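Local coordinates for alpha-1,2-mannosyltransferase (Ktr4), putative (PDB 7BOP), which belongs to a family of fungal mannosyltransferases with a GT-A-type fold and is seen here with guanosine-5'-diphosphate and a manganese ion bound, at residues P246-S251 and G293-A298; L288-G293 and I322-F327. All blocks are in the same frame, centred on the assembly; numbering follows the deposited sequence.

Contact 1. Residues P246-S251 and G293-A298; sequences PSYLSS and GEQYDA
Tyr248 lays its ring along the first turn of helix 294-306, where Glu294, Gln295 and Ala298 each meet a different part of it. In this GT-A-type fold the tyrosine comes from the loop between helices 234-244 and 255-258, and Gly293 is the N-cap residue of the helix it reaches. The side chain sets off with CG anti to its own carbonyl carbon and beside the backbone N (chi1 -75°), which carries the ring across to the helix.

One ring face receives the CG methylene of Gln295 in a CH-pi contact, 3.9 Å from that CG to the Tyr248 ring centroid and displaced from the centre toward the rim. The glutamine chain bends at chi2 (81°), and it is chiefly the CG methylene that lies against the ring, the amide plane being steeply inclined to it. Farther along, the methyl of Ala298 approaches the ring near its plane, with CB 4.0 Å from Tyr248 CE2. Backbone bonds from Asp297 N to Gly293 O and from Ala298 N to Glu294 O form this opening turn.

Asp297, on the same turn, makes a salt bridge to Lys180 instead, and Tyr248 also touches Phe327 of helix 316-327. Glu294 is solvent-exposed, yet its fully extended chain brings the carboxylate to the edge of the tyrosine, nearly perpendicular to the ring. There the Tyr248 OH donates a hydrogen bond to Glu294 OE2 at 2.6 Å, meeting the oxygen on its anti side and 26° out of the carboxylate plane.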
# COMPACT_ATOMS: atom_id res chain seq x y z
N PRO A 246 26.32 -1.08 -3.08
CA PRO A 246 26.40 0.34 -2.74
C PRO A 246 25.95 1.33 -3.82
O PRO A 246 25.64 2.48 -3.49
CB PRO A 246 27.89 0.56 -2.39
CG PRO A 246 28.61 -0.60 -3.00
CD PRO A 246 27.64 -1.74 -3.01
N SER A 247 25.89 0.91 -5.08
CA SER A 247 25.41 1.79 -6.14
C SER A 247 23.88 1.89 -6.19
O SER A 247 23.35 2.73 -6.90
CB SER A 247 25.93 1.33 -7.50
OG SER A 247 25.35 0.10 -7.90
N TYR A 248 23.16 1.03 -5.47
CA TYR A 248 21.70 1.01 -5.54
C TYR A 248 21.00 2.16 -4.81
O TYR A 248 19.93 2.58 -5.24
CB TYR A 248 21.17 -0.33 -5.04
CG TYR A 248 21.35 -1.51 -5.97
CD1 TYR A 248 22.11 -1.43 -7.16
CD2 TYR A 248 20.77 -2.73 -5.66
CE1 TYR A 248 22.25 -2.53 -8.00
CE2 TYR A 248 20.91 -3.83 -6.47
CZ TYR A 248 21.65 -3.73 -7.64
OH TYR A 248 21.77 -4.83 -8.44
N LEU A 249 21.57 2.66 -3.72
CA LEU A 249 20.94 3.74 -2.95
C LEU A 249 20.71 4.96 -3.84
O LEU A 249 21.64 5.43 -4.49
CB LEU A 249 21.80 4.13 -1.74
CG LEU A 249 21.22 5.20 -0.82
CD1 LEU A 249 20.06 4.65 0.02
CD2 LEU A 249 22.29 5.76 0.10
N SER A 250 19.48 5.47 -3.87
CA SER A 250 19.19 6.68 -4.65
C SER A 250 19.72 7.93 -3.95
O SER A 250 19.94 7.93 -2.73
CB SER A 250 17.69 6.84 -4.91
OG SER A 250 17.02 7.12 -3.70
N SER A 251 19.89 9.01 -4.71
CA SER A 251 20.34 10.27 -4.13
C SER A 251 19.20 10.95 -3.36
O SER A 251 19.40 11.41 -2.24
CB SER A 251 20.96 11.18 -5.20
OG SER A 251 19.99 11.65 -6.10
N GLY A 293 12.11 -3.48 -11.40
CA GLY A 293 13.46 -3.01 -11.62
C GLY A 293 14.53 -3.79 -10.88
O GLY A 293 14.25 -4.53 -9.93
N GLU A 294 15.76 -3.60 -11.34
CA GLU A 294 16.92 -4.31 -10.80
C GLU A 294 17.03 -4.14 -9.29
O GLU A 294 17.19 -5.12 -8.57
CB GLU A 294 18.21 -3.79 -11.45
CG GLU A 294 19.47 -4.54 -11.02
CD GLU A 294 20.77 -3.95 -11.55
OE1 GLU A 294 20.74 -3.16 -12.53
OE2 GLU A 294 21.83 -4.26 -10.98
N GLN A 295 16.96 -2.91 -8.83
CA GLN A 295 17.24 -2.58 -7.44
C GLN A 295 16.20 -3.20 -6.51
O GLN A 295 16.55 -4.00 -5.64
CB GLN A 295 17.32 -1.07 -7.23
CG GLN A 295 18.53 -0.40 -7.88
CD GLN A 295 18.35 -0.12 -9.36
OE1 GLN A 295 17.25 -0.21 -9.91
NE2 GLN A 295 19.45 0.20 -10.03
N TYR A 296 14.94 -2.85 -6.71
CA TYR A 296 13.88 -3.36 -5.84
C TYR A 296 13.80 -4.87 -5.88
O TYR A 296 13.69 -5.53 -4.84
CB TYR A 296 12.50 -2.76 -6.12
CG TYR A 296 11.50 -3.34 -5.15
CD1 TYR A 296 10.82 -4.52 -5.44
CD2 TYR A 296 11.31 -2.76 -3.89
CE1 TYR A 296 9.96 -5.10 -4.52
CE2 TYR A 296 10.44 -3.32 -2.97
CZ TYR A 296 9.77 -4.49 -3.30
OH TYR A 296 8.91 -5.07 -2.40
N ASP A 297 13.82 -5.45 -7.08
CA ASP A 297 13.64 -6.88 -7.18
C ASP A 297 14.82 -7.65 -6.57
O ASP A 297 14.61 -8.71 -6.00
CB ASP A 297 13.40 -7.33 -8.61
CG ASP A 297 12.79 -8.71 -8.68
OD1 ASP A 297 11.81 -8.99 -7.96
OD2 ASP A 297 13.30 -9.51 -9.47
N ALA A 298 16.04 -7.13 -6.70
CA ALA A 298 17.20 -7.73 -6.01
C ALA A 298 17.01 -7.66 -4.49
O ALA A 298 17.34 -8.62 -3.78
CB ALA A 298 18.49 -7.04 -6.42

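Contact 2. Residues L288-G293 and I322-F327; sequences LDFFRG and IGLGLF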
# COMPACT_ATOMS: atom_id res chain seq x y z
N LEU A 288 4.44 -0.45 -11.53
CA LEU A 288 4.92 -1.83 -11.56
C LEU A 288 6.37 -1.94 -12.01
O LEU A 288 7.08 -2.81 -11.52
CB LEU A 288 4.06 -2.71 -12.48
CG LEU A 288 2.60 -2.90 -12.06
CD1 LEU A 288 1.74 -3.40 -13.23
CD2 LEU A 288 2.51 -3.85 -10.88
N ASP A 289 6.81 -1.08 -12.93
CA ASP A 289 8.19 -1.15 -13.42
C ASP A 289 9.24 -0.72 -12.39
O ASP A 289 10.40 -1.07 -12.54
CB ASP A 289 8.37 -0.36 -14.71
CG ASP A 289 7.58 -0.96 -15.87
OD1 ASP A 289 7.26 -2.17 -15.84
OD2 ASP A 289 7.29 -0.22 -16.81
N PHE A 290 8.85 0.02 -11.34
CA PHE A 290 9.76 0.24 -10.22
C PHE A 290 10.09 -1.08 -9.54
O PHE A 290 11.25 -1.42 -9.36
CB PHE A 290 9.20 1.21 -9.18
CG PHE A 290 10.00 1.23 -7.92
CD1 PHE A 290 11.27 1.82 -7.91
CD2 PHE A 290 9.53 0.63 -6.75
CE1 PHE A 290 12.04 1.81 -6.76
CE2 PHE A 290 10.30 0.62 -5.60
CZ PHE A 290 11.55 1.22 -5.60
N PHE A 291 9.05 -1.81 -9.17
CA PHE A 291 9.20 -3.06 -8.43
C PHE A 291 9.83 -4.16 -9.27
O PHE A 291 10.57 -4.99 -8.75
CB PHE A 291 7.85 -3.52 -7.86
CG PHE A 291 7.25 -2.54 -6.89
CD1 PHE A 291 7.74 -2.46 -5.58
CD2 PHE A 291 6.22 -1.69 -7.27
CE1 PHE A 291 7.20 -1.55 -4.67
CE2 PHE A 291 5.68 -0.77 -6.37
CZ PHE A 291 6.17 -0.70 -5.06
N ARG A 292 9.56 -4.14 -10.58
CA ARG A 292 10.24 -5.04 -11.53
C ARG A 292 11.70 -4.69 -11.75
O ARG A 292 12.43 -5.51 -12.27
CB ARG A 292 9.54 -5.02 -12.90
CG ARG A 292 8.17 -5.64 -12.92
CD ARG A 292 7.40 -5.15 -14.13
NE ARG A 292 6.09 -5.77 -14.20
CZ ARG A 292 5.04 -5.27 -14.86
NH1 ARG A 292 5.12 -4.12 -15.52
NH2 ARG A 292 3.89 -5.94 -14.85
N GLY A 293 12.11 -3.48 -11.40
CA GLY A 293 13.46 -3.01 -11.62
C GLY A 293 14.53 -3.79 -10.88
O GLY A 293 14.25 -4.53 -9.93
N ILE A 322 10.54 0.59 2.62
CA ILE A 322 12.00 0.60 2.65
C ILE A 322 12.55 0.60 1.21
O ILE A 322 13.47 1.36 0.89
CB ILE A 322 12.56 -0.59 3.45
CG1 ILE A 322 12.29 -0.38 4.96
CG2 ILE A 322 14.05 -0.75 3.22
CD1 ILE A 322 12.41 -1.64 5.78
N GLY A 323 12.00 -0.25 0.35
CA GLY A 323 12.43 -0.30 -1.05
C GLY A 323 12.30 1.04 -1.76
O GLY A 323 13.24 1.48 -2.44
N LEU A 324 11.15 1.69 -1.59
CA LEU A 324 10.93 3.04 -2.11
C LEU A 324 11.90 4.04 -1.51
O LEU A 324 12.50 4.85 -2.23
CB LEU A 324 9.49 3.51 -1.85
CG LEU A 324 8.39 2.77 -2.63
CD1 LEU A 324 7.04 2.94 -1.96
CD2 LEU A 324 8.35 3.25 -4.08
N GLY A 325 12.04 3.99 -0.19
CA GLY A 325 12.90 4.92 0.53
C GLY A 325 14.38 4.82 0.23
O GLY A 325 15.10 5.78 0.44
N LEU A 326 14.84 3.66 -0.24
CA LEU A 326 16.25 3.46 -0.60
C LEU A 326 16.53 3.55 -2.11
O LEU A 326 17.60 4.01 -2.49
CB LEU A 326 16.73 2.10 -0.10
CG LEU A 326 16.69 1.91 1.41
CD1 LEU A 326 17.02 0.47 1.73
CD2 LEU A 326 17.65 2.87 2.10
N PHE A 327 15.58 3.12 -2.93
CA PHE A 327 15.81 2.93 -4.37
C PHE A 327 15.00 3.84 -5.30
O PHE A 327 15.37 3.99 -6.46
CB PHE A 327 15.60 1.45 -4.73
CG PHE A 327 16.29 0.50 -3.78
CD1 PHE A 327 17.65 0.65 -3.49
CD2 PHE A 327 15.58 -0.51 -3.14
CE1 PHE A 327 18.28 -0.19 -2.59
CE2 PHE A 327 16.21 -1.36 -2.24
CZ PHE A 327 17.56 -1.21 -1.97
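Phe290 overlaps the last turns of helix 316-327 with the outer end of its ring, which enters between Gly323, Leu324 and Phe327. CG stands anti to the backbone N (chi1 169°), and this sends the ring from helix 288-292 toward its neighbour. Leu324 is the closest side chain: its CD2 methyl lies 3.6 Å from Phe290 CE2, with Leu324 CG a little behind it, and the two side chains pass each other at a slant. On the other side of the ring tip, Phe327 meets Phe290 CE1 with its backbone C at 3.9 Å, near the ring plane, and with its CB slightly farther off, whereas its own ring leads away and has Leu326 CB over one face.

Between these two, the tip carbon meets backbone. Phe290 CZ is 3.6 Å from Gly323 O, which lies near the plane of the ring. That oxygen is already the acceptor for Phe327 N within its helix, at 2.9 Å, so the aromatic edge comes up to a carbonyl engaged in helical bonding. Gly323 has no side chain on the helix surface that faces Phe290.

Within its own helix the ring also meets Phe291: Phe290 CD2 sits 3.7 Å above the plane of the Phe291 ring, over its centre. Away from the interface, Arg292 NH1 makes a salt bridge with Asp289 OD1 at 2.9 Å, and Asp289 has a second partner in Lys188.

The axes of the two short helical segments come no nearer than 11.5 Å and run at 82° to each other, the gap being spanned largely by the one phenylalanine. This is near-perpendicular helix packing in a GT-A-type fold, and helix 288-292 directly follows strand 284-287 of the central mixed sheet.

Contacts 1 and 2 lie with their centres about 8 Å apart and share Gly293, the residue between helices 288-292 and 294-306. The end of helix 316-327 joins them: Ser250 N is 2.8 Å from Leu326 O, a probable hydrogen bond, and Tyr248 O packs 3.5 Å from Phe327 CD1. Phe327 also touches Gln295, while Tyr296 CD1 approaches Phe291 O at 3.4 Å. Neither contact contributes a residue to the guanosine-5'-diphosphate pocket or the manganese site. In the central sheet, strand 284-287, leading into contact 2, pairs with strand 189-192, which is shortly followed by Glu194 of the ligand pocket and metal site.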